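Local coordinates for protein putative NAD(P)H:FMN oxidoreductase (Porphyromonas gingivalis W83, PDB 3GE5) that binds flavin mononucleotide as a member of the nitroreductase family and probably acts as an NAD(P)H-dependent flavin oxidoreductase, at residues 32-37 and 131-136; 37-42 and 141-146; 93-98 and 166-171. All coordinates share one frame; numbering follows the deposited sequence.

Interaction 1: 32-37 and 131-136; sequences DFFRTR and MMLEAH. With FMN (flavin mononucleotide), chain C; SO4 (sulfate ion), chain F.
The imidazole of H136 has the CB of R37 over the centre of one face and the T36 hydroxyl at its edge, while its own CD2 sits over the rim of one face of the F33 ring. This is the place in the nitroreductase fold where the turn after helix 29-34, ending at the phosphate-binding R37, meets helix 120-137. R37 CB lies 3.5 Å from the H136 ring centroid and only 4° off the ring normal, a nearly vertical CH-pi contact. The F33 and H136 rings meet obliquely, their planes 49° apart. F33 also turns an edge to the helix backbone, with CZ 3.3 Å from L133 O, and the F34 ring receives L133 CD1 at its edge.

A type I turn from F34 to R37 folds the chain back over the histidine. H136 extends its ring toward that turn, CG anti to the backbone N, and NE2 donates to T36 OG1 at 2.9 Å, the hydroxyl lying within 2° of the ring plane. The same nitrogen makes a weak, bent bond to F33 O. NE2 thus shares one N-H between the two oxygens, consistent with a proton on that nitrogen.

From this packing R37 bends at chi2 and chi3, passing selenomethionine M132, whose SE lies over one face of the guanidinium. Across the subunit boundary, Y130 of the second subunit stacks on F34 and also packs on R37. R35, which touches nothing of 131-136, holds a sulfate probably taken from the crystallisation liquor. The R37 guanidinium presents its edge to the cofactor: NH1 donates to FMN O1P at 2.9 Å, and NH2 divides its approach between O1P and O2P, at 3.2 Å each.

Interaction 2: 37-42 and 141-146; sequences RRSVRK and GCTWVC. With FMN (flavin mononucleotide), chain C.
The FMN-binding loop of the nitroreductase fold, here 37-42, is joined to strand 141-145, outermost of its sheet within the chain, by one backbone bond and one hydroxyl bond. V40 N donates to C142 O at 3.0 Å in an almost straight line (174°), although it approaches from above the carbonyl plane. In return T143 OG1 donates to V40 O at 2.7 Å, also well out of that carbonyl's plane. V40 CB packs directly on the CA of G141.

The loop then hands its polar groups to the cofactor. S39 supplies both N and OG to the phosphate, and R38 NE reaches O3P. R41, extended from CG to NE, lies with a guanidinium face toward T143 and directs NE to FMN O2 at 2.8 Å, while NH2 donates to N1; this positive charge would probably stabilise a reduced, anionic flavin. Three waters bridge the segments, one of them linking R37 NH1 to C142 O. W144 takes the dimethylbenzene end of the flavin, C7M lying over the rim of one indole face.

Strand 141-145 pairs with strand 163-172, and C142 and W144 pack against helix 120-137.

Interaction 3: 93-98 and 166-171; sequences PWFPGA and VSILAL. With FMN (flavin mononucleotide), chain C; EDO (1,2-ethanediol), chain I.
W94 CZ3 and A98 CB converge on the methyl group of A170, at 3.9 Å and 3.7 Å respectively. The alanine methyl lies at the edge of the indole, near its plane, and meets the A98 methyl side-chain tip to side-chain tip. Further along the strand, F95 CZ approaches I168 CD1 at 4.3 Å, with the isoleucine methyl placed obliquely to the phenyl ring. I168 and A170, two residues apart, both turn toward the loop, as alternate residues of a strand do, so strand 163-172 offers a single apolar row to the segment 93-98.

The next shell fixes these groups. A short 3-10 segment at 95-97, with G97 N bonded to W94 O at 3.0 Å, carries F95 and brings A98 round to the strand. The W94 indole is set by a chi1 of 72°, which places CG between the backbone N and the carbonyl carbon and lets the six-membered ring reach A170 while NE1 faces the flavin. NE1 donates to Q92 OE1 and, more weakly, to FMN O2 at 3.2 Å. R41, T143 and V145 also pack on the indole. A molecule of 1,2-ethanediol, probably from the crystallisation liquor, accepts a bond from W94 N. Y101 of the adjoining strand 100-107 meets the F95 ring, and its hydroxyl bonds to F95 O.

No hydrogen bond joins the two segments; their contact rests on apolar packing, while W94 NE1 bonds to Q92 and weakly to the flavin: one ring serves both the hydrophobic core and the cofactor site.

How the interactions relate
All three contacts reach FMN, yet by different chemistry. Interactions 1 and 3 are buried, whereas interaction 2 is partly buried and richest in polar bonds and bridging waters. R37 is common to interactions 1 and 2, packing on helix 120-137 directly and reaching strand 141-145 through a water; M132 of the first packs on C142 and W144 of the second. Interactions 2 and 3 meet in the sheet, where strands 141-145 and 163-172 are neighbours and T143 N lies 2.9 Å from A170 O. Interaction 3 is wholly apolar between its segments and lies about 17 Å, centre to centre, from interaction 1. Interactions 1 and 2 touch the second subunit through several residues, interaction 3 through V166 alone.

Interaction 1: 32-37 and 131-136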
loop_
_atom_site.group_PDB
_atom_site.type_symbol
_atom_site.label_atom_id
_atom_site.label_comp_id
_atom_site.label_asym_id
_atom_site.label_seq_id
_atom_site.Cartn_x
_atom_site.Cartn_y
_atom_site.Cartn_z
ATOM N N ASP A 32 12.568 11.881 6.289
ATOM C CA ASP A 32 11.816 12.637 7.283
ATOM C C ASP A 32 10.513 11.973 7.656
ATOM O O ASP A 32 9.883 12.370 8.622
ATOM C CB ASP A 32 11.522 14.043 6.768
ATOM C CG ASP A 32 12.757 14.847 6.568
ATOM O OD1 ASP A 32 13.790 14.525 7.222
ATOM O OD2 ASP A 32 12.698 15.794 5.756
ATOM N N PHE A 33 10.085 10.992 6.876
ATOM C CA PHE A 33 8.745 10.444 7.057
ATOM C C PHE A 33 8.744 8.916 7.032
ATOM O O PHE A 33 8.427 8.289 8.045
ATOM C CB PHE A 33 7.797 11.050 6.038
ATOM C CG PHE A 33 6.359 10.672 6.289
ATOM C CD1 PHE A 33 5.686 11.134 7.401
ATOM C CD2 PHE A 33 5.738 9.767 5.454
ATOM C CE1 PHE A 33 4.358 10.710 7.630
ATOM C CE2 PHE A 33 4.438 9.370 5.686
ATOM C CZ PHE A 33 3.761 9.852 6.758
ATOM N N PHE A 34 9.091 8.289 5.910
ATOM C CA PHE A 34 9.109 6.825 5.897
ATOM C C PHE A 34 10.055 6.209 6.951
ATOM O O PHE A 34 9.662 5.334 7.737
ATOM C CB PHE A 34 9.536 6.279 4.512
ATOM C CG PHE A 34 8.529 6.481 3.397
ATOM C CD1 PHE A 34 7.138 6.415 3.623
ATOM C CD2 PHE A 34 8.987 6.621 2.090
ATOM C CE1 PHE A 34 6.222 6.520 2.554
ATOM C CE2 PHE A 34 8.092 6.736 1.024
ATOM C CZ PHE A 34 6.725 6.738 1.261
ATOM N N ARG A 35 11.298 6.680 6.978
ATOM C CA ARG A 35 12.296 6.080 7.877
ATOM C C ARG A 35 12.091 6.325 9.352
ATOM O O ARG A 35 12.651 5.573 10.163
ATOM C CB ARG A 35 13.716 6.441 7.461
ATOM C CG ARG A 35 14.086 5.828 6.132
ATOM C CD ARG A 35 14.185 4.302 6.178
ATOM N NE ARG A 35 15.009 3.824 7.268
ATOM C CZ ARG A 35 16.324 3.611 7.201
ATOM N NH1 ARG A 35 16.993 3.845 6.082
ATOM N NH2 ARG A 35 16.981 3.222 8.293
ATOM N N THR A 36 11.306 7.334 9.717
ATOM C CA THR A 36 11.032 7.603 11.122
ATOM C C THR A 36 9.911 6.700 11.672
ATOM O O THR A 36 9.655 6.715 12.869
ATOM C CB THR A 36 10.666 9.069 11.378
ATOM O OG1 THR A 36 9.569 9.421 10.544
ATOM C CG2 THR A 36 11.872 10.009 11.110
ATOM N N ARG A 37 9.229 5.944 10.788
ATOM C CA ARG A 37 8.174 5.000 11.185
ATOM C C ARG A 37 8.753 3.606 11.415
ATOM O O ARG A 37 9.293 2.988 10.490
ATOM C CB ARG A 37 7.097 4.891 10.092
ATOM C CG ARG A 37 5.912 4.029 10.517
ATOM C CD ARG A 37 5.238 3.256 9.363
ATOM N NE ARG A 37 6.203 2.432 8.652
ATOM C CZ ARG A 37 6.639 1.241 9.054
ATOM N NH1 ARG A 37 6.140 0.636 10.140
ATOM N NH2 ARG A 37 7.599 0.661 8.374
HETATM N N MSE A 131 -3.517 4.571 5.687
HETATM C CA MSE A 131 -3.958 4.749 7.089
HETATM C C MSE A 131 -2.756 4.661 8.057
HETATM O O MSE A 131 -2.633 5.441 9.035
HETATM C CB MSE A 131 -5.089 3.780 7.481
HETATM C CG MSE A 131 -6.402 4.086 6.774
HETATM SE SE MSE A 131 -7.909 3.101 7.412
HETATM C CE MSE A 131 -7.403 1.315 6.825
HETATM N N MSE A 132 -1.887 3.693 7.820
HETATM C CA MSE A 132 -0.628 3.544 8.589
HETATM C C MSE A 132 0.198 4.833 8.525
HETATM O O MSE A 132 0.686 5.351 9.543
HETATM C CB MSE A 132 0.196 2.376 8.024
HETATM C CG MSE A 132 1.538 2.193 8.658
HETATM SE SE MSE A 132 2.536 0.704 7.966
HETATM C CE MSE A 132 2.875 1.386 6.180
ATOM N N LEU A 133 0.397 5.341 7.318
ATOM C CA LEU A 133 1.157 6.584 7.117
ATOM C C LEU A 133 0.471 7.795 7.748
ATOM O O LEU A 133 1.126 8.631 8.407
ATOM C CB LEU A 133 1.397 6.776 5.613
ATOM C CG LEU A 133 2.290 5.720 4.952
ATOM C CD1 LEU A 133 2.361 5.967 3.408
ATOM C CD2 LEU A 133 3.694 5.686 5.573
ATOM N N GLU A 134 -0.850 7.861 7.622
ATOM C CA GLU A 134 -1.566 8.948 8.266
ATOM C C GLU A 134 -1.414 8.929 9.794
ATOM O O GLU A 134 -1.171 9.986 10.406
ATOM C CB GLU A 134 -3.047 8.898 7.869
ATOM C CG GLU A 134 -3.866 10.077 8.437
ATOM C CD GLU A 134 -3.457 11.458 7.826
ATOM O OE1 GLU A 134 -2.808 11.484 6.760
ATOM O OE2 GLU A 134 -3.824 12.532 8.409
ATOM N N ALA A 135 -1.556 7.752 10.399
ATOM C CA ALA A 135 -1.349 7.579 11.859
ATOM C C ALA A 135 0.060 8.073 12.261
ATOM O O ALA A 135 0.210 8.852 13.225
ATOM C CB ALA A 135 -1.591 6.108 12.292
ATOM N N HIS A 136 1.064 7.668 11.484
ATOM C CA HIS A 136 2.451 8.084 11.722
ATOM C C HIS A 136 2.566 9.611 11.660
ATOM O O HIS A 136 3.222 10.242 12.515
ATOM C CB HIS A 136 3.363 7.427 10.703
ATOM C CG HIS A 136 4.801 7.787 10.849
ATOM N ND1 HIS A 136 5.479 7.650 12.041
ATOM C CD2 HIS A 136 5.684 8.306 9.965
ATOM C CE1 HIS A 136 6.724 8.066 11.882
ATOM N NE2 HIS A 136 6.871 8.478 10.632
HETATM N N1 FMN C . 3.769 -7.593 13.080
HETATM C C2 FMN C . 3.188 -8.346 14.058
HETATM O O2 FMN C . 3.633 -8.317 15.212
HETATM N N3 FMN C . 2.100 -9.165 13.789
HETATM C C4 FMN C . 1.556 -9.271 12.514
HETATM O O4 FMN C . 0.578 -10.045 12.277
HETATM C C4A FMN C . 2.149 -8.502 11.515
HETATM N N5 FMN C . 1.652 -8.615 10.231
HETATM C C5A FMN C . 2.122 -7.779 9.259
HETATM C C6 FMN C . 1.518 -7.841 8.000
HETATM C C7 FMN C . 1.957 -6.971 7.008
HETATM C C7M FMN C . 1.360 -7.012 5.633
HETATM C C8 FMN C . 2.963 -6.043 7.280
HETATM C C8M FMN C . 3.431 -5.087 6.231
HETATM C C9 FMN C . 3.575 -6.020 8.509
HETATM C C9A FMN C . 3.163 -6.866 9.529
HETATM N N10 FMN C . 3.769 -6.850 10.808
HETATM C C10 FMN C . 3.242 -7.650 11.791
HETATM C "C1'" FMN C . 4.780 -5.795 11.173
HETATM C "C2'" FMN C . 6.119 -6.221 10.577
HETATM O "O2'" FMN C . 6.738 -7.155 11.452
HETATM C "C3'" FMN C . 7.041 -5.026 10.311
HETATM O "O3'" FMN C . 6.371 -4.089 9.461
HETATM C "C4'" FMN C . 8.410 -5.424 9.731
HETATM O "O4'" FMN C . 9.174 -6.234 10.625
HETATM C "C5'" FMN C . 9.269 -4.209 9.361
HETATM O "O5'" FMN C . 9.508 -3.448 10.526
HETATM P P FMN C . 9.182 -1.913 10.556
HETATM O O1P FMN C . 7.680 -1.829 10.336
HETATM O O2P FMN C . 9.946 -1.198 9.457
HETATM O O3P FMN C . 9.482 -1.465 11.970
HETATM S S SO4 F . 20.580 3.183 7.396
HETATM O O1 SO4 F . 21.894 2.606 7.111
HETATM O O2 SO4 F . 20.592 4.389 8.233
HETATM O O3 SO4 F . 19.755 2.224 8.108
HETATM O O4 SO4 F . 20.031 3.446 6.074
#

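Interaction 2: 37-42 and 141-146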
loop_
_atom_site.group_PDB
_atom_site.type_symbol
_atom_site.label_atom_id
_atom_site.label_comp_id
_atom_site.label_asym_id
_atom_site.label_seq_id
_atom_site.Cartn_x
_atom_site.Cartn_y
_atom_site.Cartn_z
ATOM N N ARG A 37 9.229 5.944 10.788
ATOM C CA ARG A 37 8.174 5.000 11.185
ATOM C C ARG A 37 8.753 3.606 11.415
ATOM O O ARG A 37 9.293 2.988 10.490
ATOM C CB ARG A 37 7.097 4.891 10.092
ATOM C CG ARG A 37 5.912 4.029 10.517
ATOM C CD ARG A 37 5.238 3.256 9.363
ATOM N NE ARG A 37 6.203 2.432 8.652
ATOM C CZ ARG A 37 6.639 1.241 9.054
ATOM N NH1 ARG A 37 6.140 0.636 10.140
ATOM N NH2 ARG A 37 7.599 0.661 8.374
ATOM N N ARG A 38 8.619 3.125 12.650
ATOM C CA ARG A 38 8.862 1.733 12.971
ATOM C C ARG A 38 7.551 1.178 13.534
ATOM O O ARG A 38 6.751 1.919 14.129
ATOM C CB ARG A 38 9.970 1.603 14.016
ATOM C CG ARG A 38 11.386 2.053 13.588
ATOM C CD ARG A 38 11.890 1.333 12.336
ATOM N NE ARG A 38 11.865 -0.122 12.519
ATOM C CZ ARG A 38 12.746 -0.841 13.233
ATOM N NH1 ARG A 38 13.811 -0.303 13.800
ATOM N NH2 ARG A 38 12.545 -2.148 13.346
ATOM N N SER A 39 7.339 -0.119 13.369
ATOM C CA SER A 39 6.183 -0.774 13.982
ATOM C C SER A 39 6.223 -0.586 15.517
ATOM O O SER A 39 7.283 -0.736 16.182
ATOM C CB SER A 39 6.072 -2.263 13.617
ATOM O OG SER A 39 5.872 -2.472 12.212
ATOM N N VAL A 40 5.074 -0.214 16.069
ATOM C CA VAL A 40 4.920 -0.006 17.508
ATOM C C VAL A 40 3.861 -1.020 18.002
ATOM O O VAL A 40 2.732 -1.064 17.483
ATOM C CB VAL A 40 4.475 1.457 17.813
ATOM C CG1 VAL A 40 3.951 1.610 19.264
ATOM C CG2 VAL A 40 5.635 2.448 17.454
ATOM N N ARG A 41 4.258 -1.791 19.013
ATOM C CA ARG A 41 3.412 -2.836 19.599
ATOM C C ARG A 41 3.068 -2.631 21.057
ATOM O O ARG A 41 2.305 -3.408 21.630
ATOM C CB ARG A 41 4.086 -4.193 19.396
ATOM C CG ARG A 41 4.168 -4.614 17.939
ATOM C CD ARG A 41 4.915 -5.947 17.769
ATOM N NE ARG A 41 5.168 -6.316 16.380
ATOM C CZ ARG A 41 6.173 -5.869 15.615
ATOM N NH1 ARG A 41 7.072 -4.994 16.057
ATOM N NH2 ARG A 41 6.280 -6.317 14.365
ATOM N N LYS A 42 3.647 -1.591 21.671
ATOM C CA LYS A 42 3.480 -1.318 23.084
ATOM C C LYS A 42 3.005 0.116 23.219
ATOM O O LYS A 42 3.603 1.012 22.641
ATOM C CB LYS A 42 4.802 -1.554 23.817
ATOM C CG LYS A 42 5.247 -3.018 23.833
ATOM C CD LYS A 42 4.408 -3.787 24.877
ATOM C CE LYS A 42 4.039 -5.197 24.470
ATOM N NZ LYS A 42 2.926 -5.712 25.375
ATOM N N GLY A 141 1.574 5.545 17.017
ATOM C CA GLY A 141 2.281 4.312 16.666
ATOM C C GLY A 141 1.275 3.283 16.183
ATOM O O GLY A 141 0.117 3.280 16.611
ATOM N N CYS A 142 1.716 2.401 15.307
ATOM C CA CYS A 142 0.858 1.346 14.882
ATOM C C CYS A 142 1.645 0.143 14.400
ATOM O O CYS A 142 2.851 0.232 14.146
ATOM C CB CYS A 142 -0.135 1.883 13.832
ATOM S SG CYS A 142 0.590 2.479 12.341
ATOM N N THR A 143 0.940 -0.979 14.292
ATOM C CA THR A 143 1.424 -2.171 13.601
ATOM C C THR A 143 0.334 -2.727 12.708
ATOM O O THR A 143 -0.821 -2.808 13.101
ATOM C CB THR A 143 1.935 -3.270 14.621
ATOM O OG1 THR A 143 3.025 -2.745 15.358
ATOM C CG2 THR A 143 2.367 -4.551 13.910
ATOM N N TRP A 144 0.722 -3.040 11.486
ATOM C CA TRP A 144 -0.120 -3.768 10.536
ATOM C C TRP A 144 -0.164 -5.210 10.946
ATOM O O TRP A 144 0.895 -5.816 11.155
ATOM C CB TRP A 144 0.515 -3.651 9.172
ATOM C CG TRP A 144 -0.261 -4.128 7.979
ATOM C CD1 TRP A 144 -0.974 -5.305 7.831
ATOM C CD2 TRP A 144 -0.311 -3.465 6.727
ATOM N NE1 TRP A 144 -1.493 -5.375 6.549
ATOM C CE2 TRP A 144 -1.095 -4.267 5.849
ATOM C CE3 TRP A 144 0.212 -2.257 6.249
ATOM C CZ2 TRP A 144 -1.383 -3.879 4.544
ATOM C CZ3 TRP A 144 -0.068 -1.885 4.908
ATOM C CH2 TRP A 144 -0.868 -2.707 4.096
ATOM N N VAL A 145 -1.363 -5.768 11.071
ATOM C CA VAL A 145 -1.574 -7.166 11.555
ATOM C C VAL A 145 -2.320 -8.026 10.511
ATOM O O VAL A 145 -3.429 -7.699 10.076
ATOM C CB VAL A 145 -2.361 -7.218 12.898
ATOM C CG1 VAL A 145 -2.532 -8.654 13.341
ATOM C CG2 VAL A 145 -1.618 -6.351 13.972
ATOM N N CYS A 146 -1.679 -9.128 10.111
ATOM C CA CYS A 146 -2.319 -10.174 9.281
ATOM C C CYS A 146 -2.335 -11.529 9.966
ATOM O O CYS A 146 -3.063 -12.430 9.522
ATOM C CB CYS A 146 -1.601 -10.278 7.961
ATOM S SG CYS A 146 -1.927 -8.860 6.866
HETATM N N1 FMN C . 3.769 -7.593 13.080
HETATM C C2 FMN C . 3.188 -8.346 14.058
HETATM O O2 FMN C . 3.633 -8.317 15.212
HETATM N N3 FMN C . 2.100 -9.165 13.789
HETATM C C4 FMN C . 1.556 -9.271 12.514
HETATM O O4 FMN C . 0.578 -10.045 12.277
HETATM C C4A FMN C . 2.149 -8.502 11.515
HETATM N N5 FMN C . 1.652 -8.615 10.231
HETATM C C5A FMN C . 2.122 -7.779 9.259
HETATM C C6 FMN C . 1.518 -7.841 8.000
HETATM C C7 FMN C . 1.957 -6.971 7.008
HETATM C C7M FMN C . 1.360 -7.012 5.633
HETATM C C8 FMN C . 2.963 -6.043 7.280
HETATM C C8M FMN C . 3.431 -5.087 6.231
HETATM C C9 FMN C . 3.575 -6.020 8.509
HETATM C C9A FMN C . 3.163 -6.866 9.529
HETATM N N10 FMN C . 3.769 -6.850 10.808
HETATM C C10 FMN C . 3.242 -7.650 11.791
HETATM C "C1'" FMN C . 4.780 -5.795 11.173
HETATM C "C2'" FMN C . 6.119 -6.221 10.577
HETATM O "O2'" FMN C . 6.738 -7.155 11.452
HETATM C "C3'" FMN C . 7.041 -5.026 10.311
HETATM O "O3'" FMN C . 6.371 -4.089 9.461
HETATM C "C4'" FMN C . 8.410 -5.424 9.731
HETATM O "O4'" FMN C . 9.174 -6.234 10.625
HETATM C "C5'" FMN C . 9.269 -4.209 9.361
HETATM O "O5'" FMN C . 9.508 -3.448 10.526
HETATM P P FMN C . 9.182 -1.913 10.556
HETATM O O1P FMN C . 7.680 -1.829 10.336
HETATM O O2P FMN C . 9.946 -1.198 9.457
HETATM O O3P FMN C . 9.482 -1.465 11.970
HETATM O O HOH W 1 3.802 1.348 11.632
HETATM O O HOH W 2 4.301 3.203 14.146
HETATM O O HOH W 3 3.526 -2.168 10.753
#

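Interaction 3: 93-98 and 166-171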
loop_
_atom_site.group_PDB
_atom_site.type_symbol
_atom_site.label_atom_id
_atom_site.label_comp_id
_atom_site.label_asym_id
_atom_site.label_seq_id
_atom_site.Cartn_x
_atom_site.Cartn_y
_atom_site.Cartn_z
ATOM N N PRO A 93 1.131 -12.149 21.977
ATOM C CA PRO A 93 0.870 -11.510 23.268
ATOM C C PRO A 93 0.653 -9.981 23.285
ATOM O O PRO A 93 -0.137 -9.481 24.078
ATOM C CB PRO A 93 2.111 -11.891 24.099
ATOM C CG PRO A 93 2.544 -13.191 23.506
ATOM C CD PRO A 93 2.292 -13.063 22.044
ATOM N N TRP A 94 1.332 -9.240 22.416
ATOM C CA TRP A 94 1.190 -7.783 22.395
ATOM C C TRP A 94 -0.188 -7.315 21.913
ATOM O O TRP A 94 -0.648 -6.242 22.281
ATOM C CB TRP A 94 2.279 -7.140 21.524
ATOM C CG TRP A 94 2.072 -7.370 20.062
ATOM C CD1 TRP A 94 2.537 -8.423 19.332
ATOM C CD2 TRP A 94 1.310 -6.559 19.157
ATOM N NE1 TRP A 94 2.114 -8.331 18.047
ATOM C CE2 TRP A 94 1.368 -7.191 17.893
ATOM C CE3 TRP A 94 0.554 -5.365 19.286
ATOM C CZ2 TRP A 94 0.710 -6.676 16.771
ATOM C CZ3 TRP A 94 -0.066 -4.842 18.158
ATOM C CH2 TRP A 94 0.011 -5.516 16.916
ATOM N N PHE A 95 -0.838 -8.116 21.069
ATOM C CA PHE A 95 -2.024 -7.662 20.324
ATOM C C PHE A 95 -3.161 -7.078 21.159
ATOM O O PHE A 95 -3.727 -6.036 20.809
ATOM C CB PHE A 95 -2.524 -8.820 19.448
ATOM C CG PHE A 95 -3.756 -8.484 18.626
ATOM C CD1 PHE A 95 -5.029 -8.711 19.123
ATOM C CD2 PHE A 95 -3.629 -7.972 17.338
ATOM C CE1 PHE A 95 -6.146 -8.426 18.360
ATOM C CE2 PHE A 95 -4.769 -7.662 16.573
ATOM C CZ PHE A 95 -6.021 -7.923 17.084
ATOM N N PRO A 96 -3.533 -7.738 22.266
ATOM C CA PRO A 96 -4.617 -7.159 23.054
ATOM C C PRO A 96 -4.304 -5.859 23.805
ATOM O O PRO A 96 -5.179 -5.328 24.481
ATOM C CB PRO A 96 -4.978 -8.279 24.050
ATOM C CG PRO A 96 -3.853 -9.182 24.066
ATOM C CD PRO A 96 -3.101 -9.046 22.788
ATOM N N GLY A 97 -3.089 -5.339 23.682
ATOM C CA GLY A 97 -2.712 -4.070 24.316
ATOM C C GLY A 97 -2.981 -2.813 23.483
ATOM O O GLY A 97 -2.751 -1.706 23.967
ATOM N N ALA A 98 -3.426 -2.952 22.209
ATOM C CA ALA A 98 -3.647 -1.789 21.336
ATOM C C ALA A 98 -4.980 -1.108 21.640
ATOM O O ALA A 98 -6.026 -1.788 21.738
ATOM C CB ALA A 98 -3.581 -2.219 19.835
ATOM N N VAL A 166 -9.012 -8.636 5.846
ATOM C CA VAL A 166 -7.687 -8.916 5.241
ATOM C C VAL A 166 -6.525 -8.566 6.187
ATOM O O VAL A 166 -5.572 -9.324 6.364
ATOM C CB VAL A 166 -7.526 -8.150 3.902
ATOM C CG1 VAL A 166 -6.169 -8.440 3.255
ATOM C CG2 VAL A 166 -8.704 -8.479 2.927
ATOM N N SER A 167 -6.652 -7.398 6.808
ATOM C CA SER A 167 -5.608 -6.779 7.628
ATOM C C SER A 167 -6.266 -5.977 8.740
ATOM O O SER A 167 -7.403 -5.489 8.571
ATOM C CB SER A 167 -4.768 -5.842 6.793
ATOM O OG SER A 167 -4.103 -6.514 5.742
ATOM N N ILE A 168 -5.539 -5.818 9.848
ATOM C CA ILE A 168 -5.972 -4.956 10.963
ATOM C C ILE A 168 -4.885 -3.956 11.305
ATOM O O ILE A 168 -3.716 -4.342 11.460
ATOM C CB ILE A 168 -6.264 -5.794 12.220
ATOM C CG1 ILE A 168 -7.353 -6.855 11.964
ATOM C CG2 ILE A 168 -6.636 -4.881 13.422
ATOM C CD1 ILE A 168 -7.569 -7.864 13.090
ATOM N N LEU A 169 -5.224 -2.684 11.395
ATOM C CA LEU A 169 -4.253 -1.680 11.835
ATOM C C LEU A 169 -4.469 -1.517 13.317
ATOM O O LEU A 169 -5.515 -1.075 13.738
ATOM C CB LEU A 169 -4.433 -0.337 11.112
ATOM C CG LEU A 169 -3.301 0.691 11.351
ATOM C CD1 LEU A 169 -1.970 0.128 10.802
ATOM C CD2 LEU A 169 -3.630 2.087 10.734
ATOM N N ALA A 170 -3.467 -1.932 14.103
ATOM C CA ALA A 170 -3.481 -1.767 15.562
ATOM C C ALA A 170 -2.716 -0.479 15.904
ATOM O O ALA A 170 -1.580 -0.325 15.484
ATOM C CB ALA A 170 -2.845 -2.950 16.259
ATOM N N LEU A 171 -3.371 0.444 16.599
ATOM C CA LEU A 171 -2.820 1.801 16.764
ATOM C C LEU A 171 -3.132 2.438 18.122
ATOM O O LEU A 171 -4.071 2.063 18.795
ATOM C CB LEU A 171 -3.285 2.736 15.627
ATOM C CG LEU A 171 -4.768 3.099 15.613
ATOM C CD1 LEU A 171 -4.995 4.490 16.174
ATOM C CD2 LEU A 171 -5.293 2.979 14.165
HETATM N N1 FMN C . 3.769 -7.593 13.080
HETATM C C2 FMN C . 3.188 -8.346 14.058
HETATM O O2 FMN C . 3.633 -8.317 15.212
HETATM N N3 FMN C . 2.100 -9.165 13.789
HETATM C C4 FMN C . 1.556 -9.271 12.514
HETATM O O4 FMN C . 0.578 -10.045 12.277
HETATM C C4A FMN C . 2.149 -8.502 11.515
HETATM N N5 FMN C . 1.652 -8.615 10.231
HETATM C C5A FMN C . 2.122 -7.779 9.259
HETATM C C6 FMN C . 1.518 -7.841 8.000
HETATM C C7 FMN C . 1.957 -6.971 7.008
HETATM C C7M FMN C . 1.360 -7.012 5.633
HETATM C C8 FMN C . 2.963 -6.043 7.280
HETATM C C8M FMN C . 3.431 -5.087 6.231
HETATM C C9 FMN C . 3.575 -6.020 8.509
HETATM C C9A FMN C . 3.163 -6.866 9.529
HETATM N N10 FMN C . 3.769 -6.850 10.808
HETATM C C10 FMN C . 3.242 -7.650 11.791
HETATM C "C1'" FMN C . 4.780 -5.795 11.173
HETATM C "C2'" FMN C . 6.119 -6.221 10.577
HETATM O "O2'" FMN C . 6.738 -7.155 11.452
HETATM C "C3'" FMN C . 7.041 -5.026 10.311
HETATM O "O3'" FMN C . 6.371 -4.089 9.461
HETATM C "C4'" FMN C . 8.410 -5.424 9.731
HETATM O "O4'" FMN C . 9.174 -6.234 10.625
HETATM C "C5'" FMN C . 9.269 -4.209 9.361
HETATM O "O5'" FMN C . 9.508 -3.448 10.526
HETATM P P FMN C . 9.182 -1.913 10.556
HETATM O O1P FMN C . 7.680 -1.829 10.336
HETATM O O2P FMN C . 9.946 -1.198 9.457
HETATM O O3P FMN C . 9.482 -1.465 11.970
HETATM C C1 EDO I . 5.253 -9.970 21.766
HETATM O O1 EDO I . 3.895 -10.288 21.588
HETATM C C2 EDO I . 5.541 -9.704 23.234
HETATM O O2 EDO I . 4.653 -8.702 23.736
#